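Local coordinates for protein PrgZ (PDB 4FAJ) that probably binds peptide pheromone outside the cell as a membrane-anchored receptor of the solute-binding protein 5 family, at residues T138-D151 / K178-L191. Sequence-based numbering, arbitrary orientation. Where two conformers were deposited one is given.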
# COMPACT_ATOMS: atom_id res chain seq x y z
N THR A 138 3.82 12.97 -23.59
CA THR A 138 2.81 12.74 -24.62
C THR A 138 1.81 11.67 -24.21
O THR A 138 2.06 10.88 -23.29
CB THR A 138 3.43 12.29 -25.97
OG1 THR A 138 3.97 10.98 -25.82
CG2 THR A 138 4.53 13.27 -26.45
N ALA A 139 0.69 11.64 -24.91
CA ALA A 139 -0.31 10.60 -24.73
C ALA A 139 0.30 9.21 -24.99
O ALA A 139 -0.02 8.26 -24.29
CB ALA A 139 -1.49 10.84 -25.65
N SER A 140 1.17 9.13 -25.99
CA SER A 140 1.90 7.89 -26.32
C SER A 140 2.79 7.34 -25.21
O SER A 140 2.92 6.11 -25.09
CB SER A 140 2.73 8.09 -27.59
OG SER A 140 1.88 8.02 -28.71
N ASP A 141 3.39 8.22 -24.41
CA ASP A 141 4.08 7.80 -23.17
C ASP A 141 3.14 7.01 -22.24
O ASP A 141 3.55 5.98 -21.66
CB ASP A 141 4.64 9.01 -22.39
CG ASP A 141 5.83 9.69 -23.08
OD1 ASP A 141 6.67 9.00 -23.71
OD2 ASP A 141 5.94 10.93 -22.96
N PHE A 142 1.91 7.49 -22.07
CA PHE A 142 0.94 6.80 -21.23
C PHE A 142 0.51 5.45 -21.83
O PHE A 142 0.48 4.44 -21.11
CB PHE A 142 -0.30 7.67 -20.93
CG PHE A 142 -0.06 8.74 -19.91
CD1 PHE A 142 -0.20 8.48 -18.55
CD2 PHE A 142 0.29 10.03 -20.30
CE1 PHE A 142 0.03 9.47 -17.60
CE2 PHE A 142 0.50 11.03 -19.36
CZ PHE A 142 0.38 10.74 -18.01
N VAL A 143 0.20 5.44 -23.12
CA VAL A 143 -0.20 4.21 -23.80
C VAL A 143 0.84 3.11 -23.60
O VAL A 143 0.51 2.00 -23.17
CB VAL A 143 -0.45 4.42 -25.31
CG1 VAL A 143 -0.56 3.08 -26.04
CG2 VAL A 143 -1.71 5.26 -25.55
N ALA A 144 2.10 3.41 -23.92
CA ALA A 144 3.19 2.45 -23.77
C ALA A 144 3.44 2.03 -22.31
O ALA A 144 3.76 0.87 -22.06
CB ALA A 144 4.49 3.00 -24.39
N ALA A 145 3.30 2.97 -21.37
CA ALA A 145 3.49 2.70 -19.95
C ALA A 145 2.49 1.68 -19.45
O ALA A 145 2.86 0.74 -18.74
CB ALA A 145 3.37 4.02 -19.12
N TRP A 146 1.23 1.87 -19.81
CA TRP A 146 0.16 0.99 -19.35
C TRP A 146 0.19 -0.37 -20.04
O TRP A 146 -0.09 -1.40 -19.41
CB TRP A 146 -1.21 1.65 -19.54
CG TRP A 146 -1.37 2.94 -18.78
CD1 TRP A 146 -0.52 3.47 -17.85
CD2 TRP A 146 -2.46 3.86 -18.89
NE1 TRP A 146 -1.01 4.67 -17.39
CE2 TRP A 146 -2.20 4.92 -18.00
CE3 TRP A 146 -3.63 3.89 -19.65
CZ2 TRP A 146 -3.07 6.01 -17.86
CZ3 TRP A 146 -4.50 4.98 -19.50
CH2 TRP A 146 -4.21 6.01 -18.61
N GLN A 147 0.52 -0.39 -21.32
CA GLN A 147 0.75 -1.65 -22.02
C GLN A 147 1.83 -2.47 -21.30
O GLN A 147 1.74 -3.69 -21.16
CB GLN A 147 1.13 -1.42 -23.49
CG GLN A 147 -0.06 -1.14 -24.39
CD GLN A 147 0.30 -0.98 -25.87
OE1 GLN A 147 -0.50 -0.49 -26.66
NE2 GLN A 147 1.50 -1.42 -26.24
N ARG A 148 2.85 -1.77 -20.82
CA ARG A 148 3.97 -2.39 -20.13
C ARG A 148 3.55 -3.02 -18.79
O ARG A 148 4.07 -4.07 -18.41
CB ARG A 148 5.03 -1.31 -19.94
CG ARG A 148 6.30 -1.72 -19.30
CD ARG A 148 7.23 -0.53 -19.30
NE ARG A 148 8.40 -0.78 -18.50
CZ ARG A 148 8.61 -0.31 -17.27
NH1 ARG A 148 7.73 0.50 -16.67
NH2 ARG A 148 9.73 -0.62 -16.66
N VAL A 149 2.61 -2.39 -18.08
CA VAL A 149 2.12 -2.95 -16.81
C VAL A 149 1.35 -4.26 -17.03
O VAL A 149 1.54 -5.22 -16.28
CB VAL A 149 1.22 -1.95 -16.03
CG1 VAL A 149 0.66 -2.59 -14.77
CG2 VAL A 149 2.00 -0.70 -15.68
N VAL A 150 0.49 -4.30 -18.04
CA VAL A 150 -0.33 -5.50 -18.28
C VAL A 150 0.40 -6.63 -19.05
O VAL A 150 -0.02 -7.78 -19.01
CB VAL A 150 -1.63 -5.18 -19.03
CG1 VAL A 150 -2.53 -4.31 -18.16
CG2 VAL A 150 -1.34 -4.51 -20.37
N ASP A 151 1.47 -6.28 -19.76
CA ASP A 151 2.33 -7.26 -20.45
C ASP A 151 2.82 -8.32 -19.45
O ASP A 151 3.56 -8.01 -18.52
CB ASP A 151 3.52 -6.54 -21.08
CG ASP A 151 4.40 -7.45 -21.93
OD1 ASP A 151 4.26 -8.69 -21.87
OD2 ASP A 151 5.25 -6.91 -22.67
N LYS A 178 -0.74 -7.42 -25.77
CA LYS A 178 -0.83 -6.18 -24.99
C LYS A 178 -1.29 -4.96 -25.80
O LYS A 178 -1.84 -4.01 -25.23
CB LYS A 178 0.52 -5.88 -24.31
CG LYS A 178 1.54 -5.20 -25.21
CD LYS A 178 2.93 -5.13 -24.60
CE LYS A 178 3.85 -4.26 -25.45
NZ LYS A 178 5.24 -4.78 -25.49
N ASP A 179 -1.09 -4.98 -27.12
CA ASP A 179 -1.53 -3.87 -27.97
C ASP A 179 -3.06 -3.75 -28.07
O ASP A 179 -3.57 -2.74 -28.55
CB ASP A 179 -0.93 -3.98 -29.38
CG ASP A 179 -1.39 -5.22 -30.12
OD1 ASP A 179 -1.27 -6.33 -29.56
OD2 ASP A 179 -1.86 -5.10 -31.26
N THR A 180 -3.78 -4.78 -27.61
CA THR A 180 -5.24 -4.76 -27.59
C THR A 180 -5.81 -3.98 -26.39
O THR A 180 -7.01 -3.75 -26.34
CB THR A 180 -5.84 -6.20 -27.60
OG1 THR A 180 -5.50 -6.88 -26.39
CG2 THR A 180 -5.31 -7.00 -28.80
N LEU A 181 -4.97 -3.58 -25.43
CA LEU A 181 -5.46 -2.79 -24.28
C LEU A 181 -6.22 -1.57 -24.81
O LEU A 181 -5.72 -0.85 -25.68
CB LEU A 181 -4.30 -2.36 -23.38
CG LEU A 181 -4.67 -1.76 -22.01
CD1 LEU A 181 -5.32 -2.80 -21.10
CD2 LEU A 181 -3.43 -1.17 -21.33
N ALA A 182 -7.44 -1.35 -24.33
CA ALA A 182 -8.32 -0.33 -24.89
C ALA A 182 -7.95 1.07 -24.39
O ALA A 182 -8.73 1.73 -23.70
CB ALA A 182 -9.79 -0.64 -24.59
N VAL A 183 -6.73 1.47 -24.73
CA VAL A 183 -6.20 2.79 -24.46
C VAL A 183 -5.52 3.26 -25.74
O VAL A 183 -4.73 2.52 -26.32
CB VAL A 183 -5.18 2.77 -23.31
CG1 VAL A 183 -4.62 4.17 -23.08
CG2 VAL A 183 -5.82 2.21 -22.04
N LYS A 184 -5.82 4.48 -26.18
CA LYS A 184 -5.18 5.02 -27.38
C LYS A 184 -4.91 6.53 -27.29
O LYS A 184 -5.64 7.26 -26.61
CB LYS A 184 -6.01 4.70 -28.63
CG LYS A 184 -7.24 5.57 -28.82
CD LYS A 184 -8.03 5.16 -30.05
CE LYS A 184 -9.25 6.04 -30.25
NZ LYS A 184 -9.94 5.77 -31.55
N SER A 185 -3.88 6.97 -28.01
CA SER A 185 -3.62 8.39 -28.21
C SER A 185 -4.39 8.91 -29.42
O SER A 185 -4.61 8.17 -30.39
CB SER A 185 -2.12 8.65 -28.41
OG SER A 185 -1.62 7.83 -29.45
N ILE A 186 -4.81 10.16 -29.34
CA ILE A 186 -5.33 10.90 -30.48
C ILE A 186 -4.46 12.16 -30.54
O ILE A 186 -4.58 13.04 -29.69
CB ILE A 186 -6.82 11.27 -30.30
CG1 ILE A 186 -7.66 10.02 -30.03
CG2 ILE A 186 -7.35 11.98 -31.54
CD1 ILE A 186 -9.03 10.31 -29.49
N GLY A 187 -3.56 12.22 -31.52
CA GLY A 187 -2.56 13.28 -31.55
C GLY A 187 -1.53 13.05 -30.45
O GLY A 187 -1.30 11.90 -30.05
N GLU A 188 -0.93 14.12 -29.95
CA GLU A 188 0.12 14.01 -28.94
C GLU A 188 -0.41 14.25 -27.51
O GLU A 188 0.24 13.86 -26.54
CB GLU A 188 1.27 14.98 -29.24
CG GLU A 188 1.11 16.34 -28.60
CD GLU A 188 2.34 17.22 -28.73
OE1 GLU A 188 2.68 17.62 -29.86
OE2 GLU A 188 2.97 17.53 -27.69
N LYS A 189 -1.59 14.88 -27.40
CA LYS A 189 -2.11 15.34 -26.09
C LYS A 189 -3.44 14.75 -25.63
O LYS A 189 -3.89 15.11 -24.55
CB LYS A 189 -2.22 16.87 -26.08
CG LYS A 189 -0.89 17.60 -26.22
CD LYS A 189 -1.01 19.10 -25.95
CE LYS A 189 0.11 19.89 -26.61
NZ LYS A 189 -0.20 21.34 -26.72
N THR A 190 -4.06 13.86 -26.40
CA THR A 190 -5.36 13.31 -26.01
C THR A 190 -5.27 11.80 -25.82
O THR A 190 -4.68 11.09 -26.64
CB THR A 190 -6.48 13.69 -27.01
OG1 THR A 190 -6.63 15.11 -27.03
CG2 THR A 190 -7.83 13.07 -26.63
N LEU A 191 -5.86 11.34 -24.72
CA LEU A 191 -5.98 9.92 -24.39
C LEU A 191 -7.45 9.52 -24.41
O LEU A 191 -8.29 10.24 -23.87
CB LEU A 191 -5.41 9.67 -23.00
CG LEU A 191 -3.91 9.49 -22.84
CD1 LEU A 191 -3.54 9.53 -21.35
CD2 LEU A 191 -3.45 8.18 -23.49
O HOH W 1 1.33 10.86 -28.38
O HOH W 2 0.13 5.35 -28.93
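Trp146 sets CG anti to its carbonyl carbon (chi1 -60°) and Val183 sets CG1 opposite its backbone N (chi1 178°), torsions that bring ring edge and methyls together. The side chains cross at about a right angle, both methyls meeting the CE3-CZ3 side of the indole, CG2 in plane at the edge and Val183 CG1 3.6 Å from Trp146 CE3. Tyr211 O accepts the indole N-H, which helps fix the ring's rotation.

This is a worked example of a helix packed lengthwise on one face of an antiparallel sheet. Helix 139-150 runs nearly antiparallel to the edge strand 183-186, with axes 7.5 Å apart. Leu191, on the neighbouring strand, crosses Phe142 at about a right angle, its CD1 3.8 Å from Phe142 CB, while Leu181 CD2 extends the apolar row toward Val150.

At the start of the helix, Thr138 and Asp141 form a capping box. Ala139 N donates to Glu188 O in the hairpin turn at 2.8 Å, a nearly straight bond from above the carbonyl plane. Two waters add bridges, Ser140 N to Gly187 O and Ser140 OG to Ser185 OG. At the far end Gln147 crosses Lys178 just as squarely, CG against Lys178 O and NE2 beside the lysine's CE, while Lys178 NZ makes a long salt bridge of 3.5 Å with Asp151 OD2; Asp151 OD1 accepts from Lys153 N.

The chemistry is therefore graded: an apolar centre sets the packing, the turn carbonyl takes up an N-H of the first helical turn, and Lys178 probably eases the Asp151 carboxylate, otherwise poorly placed after a helix C-terminus.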